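Local coordinates for DNA helicase assembly protein (Enterobacteria phage T4, PDB 1C1K) that loads the replicative helicase onto fork DNA protected by the single-stranded-DNA-binding protein, coordinates leading- and lagging-strand synthesis, and takes part in phage recombination and repair, at residues V19-M30 against L71-V80. Residues are numbered along the deposited sequence; the frame is centred on the assembly and turned at random.
Sequences VYKLYLMIKQHM and LALIFISNLV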
loop_
_atom_site.group_PDB
_atom_site.type_symbol
_atom_site.label_atom_id
_atom_site.label_comp_id
_atom_site.label_asym_id
_atom_site.label_seq_id
_atom_site.Cartn_x
_atom_site.Cartn_y
_atom_site.Cartn_z
ATOM N N VAL A 19 -21.195 -0.494 -3.136
ATOM C CA VAL A 19 -20.073 0.173 -2.483
ATOM C C VAL A 19 -19.582 -0.753 -1.365
ATOM O O VAL A 19 -18.378 -0.915 -1.158
ATOM C CB VAL A 19 -20.492 1.541 -1.885
ATOM C CG1 VAL A 19 -19.365 2.117 -1.035
ATOM C CG2 VAL A 19 -20.832 2.508 -3.003
ATOM N N TYR A 20 -20.518 -1.372 -0.653
ATOM C CA TYR A 20 -20.151 -2.286 0.419
ATOM C C TYR A 20 -19.360 -3.465 -0.149
ATOM O O TYR A 20 -18.365 -3.881 0.437
ATOM C CB TYR A 20 -21.395 -2.808 1.137
ATOM C CG TYR A 20 -21.125 -4.047 1.978
ATOM C CD1 TYR A 20 -20.549 -3.942 3.243
ATOM C CD2 TYR A 20 -21.456 -5.320 1.504
ATOM C CE1 TYR A 20 -20.311 -5.078 4.019
ATOM C CE2 TYR A 20 -21.224 -6.453 2.266
ATOM C CZ TYR A 20 -20.654 -6.326 3.522
ATOM O OH TYR A 20 -20.445 -7.453 4.295
ATOM N N LYS A 21 -19.810 -4.001 -1.283
ATOM C CA LYS A 21 -19.132 -5.128 -1.927
ATOM C C LYS A 21 -17.715 -4.742 -2.331
ATOM O O LYS A 21 -16.777 -5.535 -2.182
ATOM C CB LYS A 21 -19.907 -5.575 -3.165
ATOM C CG LYS A 21 -21.228 -6.262 -2.847
ATOM C CD LYS A 21 -21.863 -6.842 -4.095
ATOM C CE LYS A 21 -23.194 -7.492 -3.769
ATOM N NZ LYS A 21 -24.032 -7.689 -4.989
ATOM N N LEU A 22 -17.562 -3.530 -2.859
ATOM C CA LEU A 22 -16.243 -3.052 -3.266
ATOM C C LEU A 22 -15.321 -2.971 -2.042
ATOM O O LEU A 22 -14.175 -3.413 -2.086
ATOM C CB LEU A 22 -16.356 -1.676 -3.929
ATOM C CG LEU A 22 -15.036 -1.049 -4.398
ATOM C CD1 LEU A 22 -14.521 -1.783 -5.636
ATOM C CD2 LEU A 22 -15.251 0.434 -4.712
ATOM N N TYR A 23 -15.826 -2.405 -0.953
ATOM C CA TYR A 23 -15.040 -2.292 0.266
ATOM C C TYR A 23 -14.610 -3.671 0.763
ATOM O O TYR A 23 -13.438 -3.888 1.081
ATOM C CB TYR A 23 -15.849 -1.595 1.363
ATOM C CG TYR A 23 -15.348 -1.890 2.760
ATOM C CD1 TYR A 23 -14.104 -1.431 3.190
ATOM C CD2 TYR A 23 -16.112 -2.638 3.650
ATOM C CE1 TYR A 23 -13.636 -1.714 4.477
ATOM C CE2 TYR A 23 -15.655 -2.926 4.933
ATOM C CZ TYR A 23 -14.419 -2.461 5.337
ATOM O OH TYR A 23 -13.965 -2.753 6.605
ATOM N N LEU A 24 -15.562 -4.600 0.830
ATOM C CA LEU A 24 -15.280 -5.948 1.314
ATOM C C LEU A 24 -14.249 -6.676 0.464
ATOM O O LEU A 24 -13.371 -7.353 0.996
ATOM C CB LEU A 24 -16.569 -6.782 1.385
ATOM C CG LEU A 24 -16.487 -7.996 2.322
ATOM C CD1 LEU A 24 -16.244 -7.538 3.748
ATOM C CD2 LEU A 24 -17.784 -8.794 2.254
ATOM N N MET A 25 -14.351 -6.549 -0.853
ATOM C CA MET A 25 -13.396 -7.213 -1.724
ATOM C C MET A 25 -12.000 -6.624 -1.541
ATOM O O MET A 25 -11.025 -7.360 -1.521
ATOM C CB MET A 25 -13.844 -7.119 -3.186
ATOM C CG MET A 25 -13.628 -5.779 -3.865
ATOM S SD MET A 25 -13.968 -5.895 -5.645
ATOM C CE MET A 25 -13.456 -7.552 -5.971
ATOM N N ILE A 26 -11.899 -5.305 -1.391
ATOM C CA ILE A 26 -10.593 -4.682 -1.203
ATOM C C ILE A 26 -10.048 -5.016 0.185
ATOM O O ILE A 26 -8.848 -5.226 0.356
ATOM C CB ILE A 26 -10.673 -3.143 -1.408
ATOM C CG1 ILE A 26 -11.006 -2.854 -2.876
ATOM C CG2 ILE A 26 -9.331 -2.473 -1.026
ATOM C CD1 ILE A 26 -11.377 -1.404 -3.173
ATOM N N LYS A 27 -10.936 -5.090 1.170
ATOM C CA LYS A 27 -10.529 -5.422 2.530
ATOM C C LYS A 27 -9.931 -6.825 2.559
ATOM O O LYS A 27 -8.870 -7.052 3.139
ATOM C CB LYS A 27 -11.728 -5.360 3.477
ATOM C CG LYS A 27 -11.387 -5.628 4.937
ATOM C CD LYS A 27 -12.649 -5.871 5.750
ATOM C CE LYS A 27 -12.345 -5.954 7.231
ATOM N NZ LYS A 27 -13.389 -6.746 7.933
ATOM N N GLN A 28 -10.611 -7.767 1.919
ATOM C CA GLN A 28 -10.133 -9.141 1.895
ATOM C C GLN A 28 -8.839 -9.246 1.093
ATOM O O GLN A 28 -7.944 -10.016 1.432
ATOM C CB GLN A 28 -11.220 -10.051 1.323
ATOM C CG GLN A 28 -12.402 -10.193 2.271
ATOM C CD GLN A 28 -13.595 -10.872 1.638
ATOM O OE1 GLN A 28 -14.714 -10.810 2.164
ATOM N NE2 GLN A 28 -13.372 -11.527 0.504
ATOM N N HIS A 29 -8.736 -8.452 0.035
ATOM C CA HIS A 29 -7.540 -8.454 -0.789
ATOM C C HIS A 29 -6.347 -7.996 0.054
ATOM O O HIS A 29 -5.285 -8.618 0.034
ATOM C CB HIS A 29 -7.720 -7.507 -1.980
ATOM C CG HIS A 29 -6.492 -7.363 -2.820
ATOM N ND1 HIS A 29 -6.303 -8.072 -3.985
ATOM C CD2 HIS A 29 -5.381 -6.603 -2.655
ATOM C CE1 HIS A 29 -5.130 -7.754 -4.504
ATOM N NE2 HIS A 29 -4.551 -6.867 -3.717
ATOM N N MET A 30 -6.536 -6.913 0.803
ATOM C CA MET A 30 -5.470 -6.366 1.635
ATOM C C MET A 30 -5.096 -7.270 2.812
ATOM O O MET A 30 -4.063 -7.060 3.456
ATOM C CB MET A 30 -5.861 -4.973 2.127
ATOM C CG MET A 30 -5.863 -3.918 1.013
ATOM S SD MET A 30 -4.316 -3.848 0.042
ATOM C CE MET A 30 -3.126 -3.717 1.366
ATOM N N LEU A 71 -14.239 5.763 -5.123
ATOM C CA LEU A 71 -14.573 4.817 -4.064
ATOM C C LEU A 71 -13.415 3.836 -3.878
ATOM O O LEU A 71 -13.012 3.547 -2.756
ATOM C CB LEU A 71 -15.856 4.056 -4.421
ATOM C CG LEU A 71 -17.142 4.895 -4.417
ATOM C CD1 LEU A 71 -18.248 4.169 -5.184
ATOM C CD2 LEU A 71 -17.570 5.165 -2.979
ATOM N N ALA A 72 -12.878 3.329 -4.984
ATOM C CA ALA A 72 -11.756 2.394 -4.917
ATOM C C ALA A 72 -10.570 3.027 -4.189
ATOM O O ALA A 72 -9.951 2.399 -3.325
ATOM C CB ALA A 72 -11.340 1.980 -6.322
ATOM N N LEU A 73 -10.253 4.270 -4.546
ATOM C CA LEU A 73 -9.135 4.990 -3.933
ATOM C C LEU A 73 -9.365 5.230 -2.444
ATOM O O LEU A 73 -8.434 5.131 -1.646
ATOM C CB LEU A 73 -8.912 6.325 -4.650
ATOM C CG LEU A 73 -8.317 6.225 -6.059
ATOM C CD1 LEU A 73 -8.067 7.619 -6.618
ATOM C CD2 LEU A 73 -7.027 5.443 -6.010
ATOM N N ILE A 74 -10.602 5.556 -2.074
ATOM C CA ILE A 74 -10.938 5.784 -0.674
ATOM C C ILE A 74 -10.627 4.503 0.109
ATOM O O ILE A 74 -9.965 4.537 1.144
ATOM C CB ILE A 74 -12.446 6.116 -0.501
ATOM C CG1 ILE A 74 -12.724 7.559 -0.924
ATOM C CG2 ILE A 74 -12.870 5.920 0.957
ATOM C CD1 ILE A 74 -14.207 7.841 -1.193
ATOM N N PHE A 75 -11.100 3.364 -0.390
ATOM C CA PHE A 75 -10.870 2.110 0.309
ATOM C C PHE A 75 -9.423 1.650 0.270
ATOM O O PHE A 75 -8.902 1.207 1.292
ATOM C CB PHE A 75 -11.803 1.027 -0.233
ATOM C CG PHE A 75 -13.260 1.320 0.010
ATOM C CD1 PHE A 75 -14.209 1.062 -0.973
ATOM C CD2 PHE A 75 -13.681 1.895 1.211
ATOM C CE1 PHE A 75 -15.554 1.374 -0.769
ATOM C CE2 PHE A 75 -15.022 2.211 1.427
ATOM C CZ PHE A 75 -15.963 1.950 0.431
ATOM N N ILE A 76 -8.773 1.766 -0.885
ATOM C CA ILE A 76 -7.380 1.347 -1.007
ATOM C C ILE A 76 -6.472 2.184 -0.103
ATOM O O ILE A 76 -5.717 1.637 0.700
ATOM C CB ILE A 76 -6.876 1.459 -2.469
ATOM C CG1 ILE A 76 -7.595 0.435 -3.347
ATOM C CG2 ILE A 76 -5.370 1.196 -2.531
ATOM C CD1 ILE A 76 -7.453 0.704 -4.839
ATOM N N SER A 77 -6.548 3.505 -0.228
ATOM C CA SER A 77 -5.708 4.377 0.593
ATOM C C SER A 77 -5.854 4.063 2.075
ATOM O O SER A 77 -4.856 3.942 2.789
ATOM C CB SER A 77 -6.041 5.850 0.336
ATOM O OG SER A 77 -7.336 6.179 0.802
ATOM N N ASN A 78 -7.093 3.914 2.540
ATOM C CA ASN A 78 -7.343 3.617 3.948
ATOM C C ASN A 78 -6.861 2.241 4.384
ATOM O O ASN A 78 -6.190 2.105 5.406
ATOM C CB ASN A 78 -8.836 3.730 4.262
ATOM C CG ASN A 78 -9.251 5.143 4.593
ATOM O OD1 ASN A 78 -9.151 5.581 5.742
ATOM N ND2 ASN A 78 -9.718 5.873 3.586
ATOM N N LEU A 79 -7.204 1.213 3.618
ATOM C CA LEU A 79 -6.811 -0.140 3.991
ATOM C C LEU A 79 -5.316 -0.402 3.891
ATOM O O LEU A 79 -4.805 -1.343 4.501
ATOM C CB LEU A 79 -7.594 -1.155 3.155
ATOM C CG LEU A 79 -9.063 -1.233 3.577
ATOM C CD1 LEU A 79 -9.878 -1.896 2.485
ATOM C CD2 LEU A 79 -9.179 -2.013 4.883
ATOM N N VAL A 80 -4.606 0.424 3.132
ATOM C CA VAL A 80 -3.165 0.241 3.008
ATOM C C VAL A 80 -2.400 1.028 4.066
ATOM O O VAL A 80 -1.642 0.453 4.856
ATOM C CB VAL A 80 -2.632 0.691 1.626
ATOM C CG1 VAL A 80 -1.105 0.765 1.661
ATOM C CG2 VAL A 80 -3.081 -0.266 0.552
#
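Knobs-into-holes packing joins helices 16-30 and 68-81 in the N-terminal part of this mainly alpha-helical loader; the axes of segments 19-30 and 71-80 approach to 9.7 Å, their directions 32° apart. Phe75 is the central knob, set among Val19, Leu22, Tyr23 and Ile26. Tyr23 CB sits almost over the middle of the Phe75 ring, 3.6 Å from the centroid and 12° off the normal, a CH-pi contact, while the two aromatic planes are inclined at 55°. Round the rim of Phe75, Val19 CG1 lies in the ring plane, 3.7 Å from CZ, and Leu22 CD2 and Ile26 CD1 also come in near that plane. Ile26 answers from the other helix as a knob among Ala72, Phe75, Ile76 and Leu79. With CG2 anti to the backbone N, its two branches divide the work: CD1 meets Phe75 CB, and CG2 reaches Leu79 CD1 at 3.6 Å. One turn after Phe75, Leu79 drops between Tyr23, Ile26, Lys27 and Met30. The Met30 chain, bent at chi2 and chi3, brings CE to 3.5 Å from Val80 CG2. Helix 56-65 flanks one end through Leu62, helix 181-196 the other. Cohesion here therefore rests on apolar fit, with the Phe75 ring covered on one face and bordered at its rim.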